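Local coordinates for protein 2'-deoxycytidine 5'-triphosphate deaminase (Agrobacterium tumefaciens, PDB 2R9Q) that probably catalyses the hydrolytic deamination of dCTP, releasing ammonia and yielding a deoxyuridine nucleotide, at residues B[179-184]-B[192-197]; B[269-272]-B[276-279]. All coordinates share one frame; numbering follows the deposited sequence.

Overall arrangement
These two contacts illustrate how the C-terminal dUTPase-like domain closes short loops one after another, neither nested within the other nor crossing it. Following the chain from the N terminus, helix 177-186 leads into a turn of the chain whose far side, residues 192-197, folds back on the helix as interaction 1, just ahead of strand 202-205. Further on, strand 261-269 passes through residues 269-272 into strand 275-281, and interaction 2 closes that connection between two beta-sheets. The centres lie about 12 Å apart. Leu183 CD1 touches Pro272 CG at 3.9 Å, so the helix of interaction 1 packs directly on the sheet-to-sheet crossing of interaction 2.

Interaction 1: residues B[179-184]-B[192-197]; sequences EVLKLH and SENPNV
Val180 opens the contact from the first part of the helical segment, its CG1 lying 3.6 Å from Val197 CG1, the two side chains running antiparallel as they pass. With chi1 at 172°, Val180 CG1 is swung away from its own backbone N and reaches the incoming valine. Val180 also packs on Leu175, Leu189 and Ile202, which makes it the buried end of an otherwise superficial interface.

One residue on, Leu181 takes the other branch of the same valine: its CD2 sits 3.4 Å from Val197 CG2, tighter than usual for two methyl groups, while its CG stands 3.7 Å from that same Val197 CG2. Val197 thus packs against two consecutive helix residues, CG1 nearest Val180 and CG2 nearest Leu181. The Leu181 side chain lies nearly perpendicular to that of Asn194, with CD2 the atom nearest the amide oxygen OD1.

His184, a helical turn later, meets the loop with its ring. The CD of Pro195 lies over one face, 3.5 Å from the centroid of the His184 ring and 20° off the ring normal, a CH-pi contact displaced toward the ring's rim. Asn194 CB approaches the same ring obliquely, 3.4 Å from His184 CE1. The cis peptide between Glu193 and Asn194 bends the chain just before this pair. Rotation of the imidazole is further restrained by a hydrogen bond between His184 NE2 and Val190 O, in the turn joining the segments, so the ring is gripped both by its polar end and over a face.

No hydrogen bond links the two segments directly. The arrangement is a surface loop that turns back along the short helix it has just left, in the C-terminal dUTPase-like domain, before strand 202-205.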
loop_
_atom_site.group_PDB
_atom_site.type_symbol
_atom_site.label_atom_id
_atom_site.label_comp_id
_atom_site.label_asym_id
_atom_site.label_seq_id
_atom_site.Cartn_x
_atom_site.Cartn_y
_atom_site.Cartn_z
ATOM N N GLU B 179 27.014 -35.873 -13.301
ATOM C CA GLU B 179 26.204 -36.785 -12.482
ATOM C C GLU B 179 24.710 -36.611 -12.814
ATOM O O GLU B 179 23.973 -37.596 -12.983
ATOM C CB GLU B 179 26.460 -36.475 -11.002
ATOM C CG GLU B 179 26.744 -37.663 -10.091
ATOM C CD GLU B 179 27.678 -37.300 -8.932
ATOM O OE1 GLU B 179 28.501 -36.362 -9.098
ATOM O OE2 GLU B 179 27.590 -37.949 -7.858
ATOM N N VAL B 180 24.286 -35.352 -12.908
ATOM C CA VAL B 180 22.906 -35.000 -13.256
ATOM C C VAL B 180 22.528 -35.470 -14.669
ATOM O O VAL B 180 21.461 -36.063 -14.869
ATOM C CB VAL B 180 22.655 -33.465 -13.109
ATOM C CG1 VAL B 180 21.288 -33.075 -13.657
ATOM C CG2 VAL B 180 22.785 -33.035 -11.649
ATOM N N LEU B 181 23.416 -35.207 -15.632
ATOM C CA LEU B 181 23.201 -35.604 -17.037
ATOM C C LEU B 181 23.171 -37.129 -17.230
ATOM O O LEU B 181 22.381 -37.628 -18.019
ATOM C CB LEU B 181 24.215 -34.908 -17.982
ATOM C CG LEU B 181 23.884 -33.417 -18.285
ATOM C CD1 LEU B 181 25.083 -32.564 -18.723
ATOM C CD2 LEU B 181 22.726 -33.262 -19.318
ATOM N N LYS B 182 23.989 -37.860 -16.475
ATOM C CA LYS B 182 23.911 -39.331 -16.434
ATOM C C LYS B 182 22.636 -39.900 -15.780
ATOM O O LYS B 182 22.076 -40.874 -16.270
ATOM C CB LYS B 182 25.133 -39.901 -15.715
ATOM C CG LYS B 182 26.440 -39.671 -16.460
ATOM C CD LYS B 182 27.601 -40.478 -15.828
ATOM C CE LYS B 182 28.957 -39.683 -15.842
ATOM N NZ LYS B 182 30.193 -40.523 -15.534
ATOM N N LEU B 183 22.195 -39.310 -14.666
ATOM C CA LEU B 183 20.942 -39.721 -14.011
ATOM C C LEU B 183 19.726 -39.518 -14.914
ATOM O O LEU B 183 18.802 -40.314 -14.871
ATOM C CB LEU B 183 20.734 -38.976 -12.692
ATOM C CG LEU B 183 19.495 -39.329 -11.855
ATOM C CD1 LEU B 183 19.516 -40.789 -11.442
ATOM C CD2 LEU B 183 19.405 -38.429 -10.641
ATOM N N HIS B 184 19.743 -38.453 -15.718
ATOM C CA HIS B 184 18.721 -38.215 -16.751
ATOM C C HIS B 184 18.764 -39.277 -17.844
ATOM O O HIS B 184 17.725 -39.591 -18.423
ATOM C CB HIS B 184 18.842 -36.798 -17.366
ATOM C CG HIS B 184 17.836 -36.514 -18.444
ATOM N ND1 HIS B 184 18.188 -36.321 -19.761
ATOM C CD2 HIS B 184 16.485 -36.421 -18.404
ATOM C CE1 HIS B 184 17.097 -36.119 -20.483
ATOM N NE2 HIS B 184 16.051 -36.169 -19.681
ATOM N N SER B 192 11.828 -34.749 -21.606
ATOM C CA SER B 192 12.263 -33.944 -22.743
ATOM C C SER B 192 13.789 -34.077 -22.931
ATOM O O SER B 192 14.561 -33.646 -22.070
ATOM C CB SER B 192 11.886 -32.475 -22.520
ATOM O OG SER B 192 12.238 -31.687 -23.641
ATOM N N GLU B 193 14.204 -34.673 -24.054
ATOM C CA GLU B 193 15.619 -34.983 -24.323
ATOM C C GLU B 193 16.342 -33.884 -25.137
ATOM O O GLU B 193 16.113 -33.745 -26.341
ATOM C CB GLU B 193 15.736 -36.337 -25.022
ATOM C CG GLU B 193 15.328 -37.506 -24.108
ATOM C CD GLU B 193 15.313 -38.862 -24.822
ATOM O OE1 GLU B 193 16.283 -39.155 -25.572
ATOM O OE2 GLU B 193 14.335 -39.635 -24.616
ATOM N N ASN B 194 17.205 -33.100 -24.484
ATOM C CA ASN B 194 17.454 -33.208 -23.034
ATOM C C ASN B 194 17.462 -31.826 -22.331
ATOM O O ASN B 194 17.479 -30.793 -23.010
ATOM C CB ASN B 194 18.681 -34.136 -22.743
ATOM C CG ASN B 194 20.000 -33.631 -23.318
ATOM O OD1 ASN B 194 20.669 -32.778 -22.726
ATOM N ND2 ASN B 194 20.416 -34.217 -24.439
ATOM N N PRO B 195 17.399 -31.798 -20.979
ATOM C CA PRO B 195 17.228 -30.525 -20.279
ATOM C C PRO B 195 18.433 -29.594 -20.315
ATOM O O PRO B 195 19.511 -29.988 -20.740
ATOM C CB PRO B 195 17.000 -30.969 -18.831
ATOM C CG PRO B 195 17.788 -32.209 -18.724
ATOM C CD PRO B 195 17.497 -32.907 -20.013
ATOM N N ASN B 196 18.216 -28.364 -19.853
ATOM C CA ASN B 196 19.293 -27.419 -19.573
ATOM C C ASN B 196 19.840 -27.620 -18.162
ATOM O O ASN B 196 19.356 -27.004 -17.221
ATOM C CB ASN B 196 18.806 -25.972 -19.749
ATOM C CG ASN B 196 19.865 -24.942 -19.368
ATOM O OD1 ASN B 196 21.034 -25.279 -19.163
ATOM N ND2 ASN B 196 19.457 -23.680 -19.267
ATOM N N VAL B 197 20.853 -28.481 -18.037
ATOM C CA VAL B 197 21.576 -28.697 -16.770
ATOM C C VAL B 197 22.622 -27.585 -16.569
ATOM O O VAL B 197 23.320 -27.217 -17.493
ATOM C CB VAL B 197 22.252 -30.099 -16.725
ATOM C CG1 VAL B 197 22.892 -30.359 -15.363
ATOM C CG2 VAL B 197 21.251 -31.184 -17.052
#

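Interaction 2: residues B[269-272]-B[276-279]; sequences VHVP and AAEM
Of the CA atoms, those of Val271 and Ala276 come nearest, with 6.4 Å between Val271 CA and Ala276 CA. The first segment is an extended connection leaving strand 261-269, the second part of strand 275-281; no hydrogen bond joins them. They are not paired strands, and the contact is made by the Val271 side chain against backbone and side chain of the strand. Only three residues, 273-275, separate them along the sequence.

Almost all of the contact is carried by the two branches of Val271, whose side chain starts out toward the strand. With chi1 at -172°, CG1 points away from its own backbone N and rests against the main chain of the strand, 3.9 Å from Ala276 CA and equally far from Ala276 C. The other branch, CG2, meets a side chain instead: it lies 4.0 Å from Ala277 CB. The valine thus straddles the start of the strand, one methyl on the backbone and one on the next methyl along. The CB of Ala276 points away from Val271, which is why its main chain is the part touched, whereas that of Ala277 faces the valine. Such separations are those of ordinary apolar packing, without strain.

All three touching residues are buried. Phe297, on strand 296-297, packs against both Val271 and Ala277, and Leu335 of strand 331-339 also touches Ala277. Backbone hydrogen bonds tie Val271 to Gly300 and Phe301, and Ala276 to Glu338. The contact therefore lies where the chain passes from the five-stranded sheet containing strand 261-269 to the four-stranded sheet in which strand 275-281 runs between strands 331-339 and 296-297.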
loop_
_atom_site.group_PDB
_atom_site.type_symbol
_atom_site.label_atom_id
_atom_site.label_comp_id
_atom_site.label_asym_id
_atom_site.label_seq_id
_atom_site.Cartn_x
_atom_site.Cartn_y
_atom_site.Cartn_z
ATOM N N VAL B 269 9.001 -32.811 -14.247
ATOM C CA VAL B 269 10.232 -33.227 -13.574
ATOM C C VAL B 269 10.059 -34.503 -12.695
ATOM O O VAL B 269 8.974 -34.797 -12.197
ATOM C CB VAL B 269 10.899 -31.973 -12.825
ATOM C CG1 VAL B 269 10.228 -31.615 -11.474
ATOM C CG2 VAL B 269 12.368 -32.197 -12.639
ATOM N N HIS B 270 11.131 -35.278 -12.552
ATOM C CA HIS B 270 11.144 -36.516 -11.755
ATOM C C HIS B 270 12.394 -36.528 -10.852
ATOM O O HIS B 270 13.494 -36.159 -11.279
ATOM C CB HIS B 270 11.060 -37.720 -12.696
ATOM C CG HIS B 270 11.386 -39.058 -12.087
ATOM N ND1 HIS B 270 10.705 -39.582 -11.005
ATOM C CD2 HIS B 270 12.274 -40.010 -12.461
ATOM C CE1 HIS B 270 11.177 -40.784 -10.727
ATOM N NE2 HIS B 270 12.122 -41.068 -11.604
ATOM N N VAL B 271 12.171 -36.869 -9.578
ATOM C CA VAL B 271 13.226 -37.111 -8.586
ATOM C C VAL B 271 13.235 -38.631 -8.268
ATOM O O VAL B 271 12.314 -39.143 -7.640
ATOM C CB VAL B 271 13.029 -36.275 -7.305
ATOM C CG1 VAL B 271 14.223 -36.403 -6.413
ATOM C CG2 VAL B 271 12.796 -34.803 -7.633
ATOM N N PRO B 272 14.248 -39.366 -8.775
ATOM C CA PRO B 272 14.423 -40.793 -8.471
ATOM C C PRO B 272 14.534 -41.088 -6.974
ATOM O O PRO B 272 15.006 -40.234 -6.224
ATOM C CB PRO B 272 15.730 -41.133 -9.182
ATOM C CG PRO B 272 15.826 -40.133 -10.302
ATOM C CD PRO B 272 15.258 -38.898 -9.744
ATOM N N ALA B 276 17.093 -36.795 -3.455
ATOM C CA ALA B 276 16.182 -35.726 -3.120
ATOM C C ALA B 276 16.591 -34.508 -3.959
ATOM O O ALA B 276 17.684 -34.479 -4.531
ATOM C CB ALA B 276 16.235 -35.431 -1.624
ATOM N N ALA B 277 15.680 -33.539 -4.067
ATOM C CA ALA B 277 15.957 -32.242 -4.702
ATOM C C ALA B 277 15.538 -31.024 -3.842
ATOM O O ALA B 277 14.823 -31.131 -2.843
ATOM C CB ALA B 277 15.314 -32.169 -6.082
ATOM N N GLU B 278 16.027 -29.864 -4.261
ATOM C CA GLU B 278 15.661 -28.600 -3.694
ATOM C C GLU B 278 15.551 -27.592 -4.823
ATOM O O GLU B 278 16.402 -27.540 -5.707
ATOM C CB GLU B 278 16.679 -28.159 -2.654
ATOM C CG GLU B 278 16.264 -26.974 -1.808
ATOM C CD GLU B 278 17.227 -26.697 -0.648
ATOM O OE1 GLU B 278 18.248 -27.401 -0.465
ATOM O OE2 GLU B 278 16.958 -25.769 0.114
ATOM N N MET B 279 14.466 -26.824 -4.786
ATOM C CA MET B 279 14.191 -25.783 -5.752
ATOM C C MET B 279 15.011 -24.561 -5.332
ATOM O O MET B 279 15.061 -24.243 -4.153
ATOM C CB MET B 279 12.684 -25.464 -5.724
ATOM C CG MET B 279 11.978 -25.481 -7.079
ATOM S SD MET B 279 12.421 -24.095 -8.126
ATOM C CE MET B 279 13.592 -24.863 -9.227
#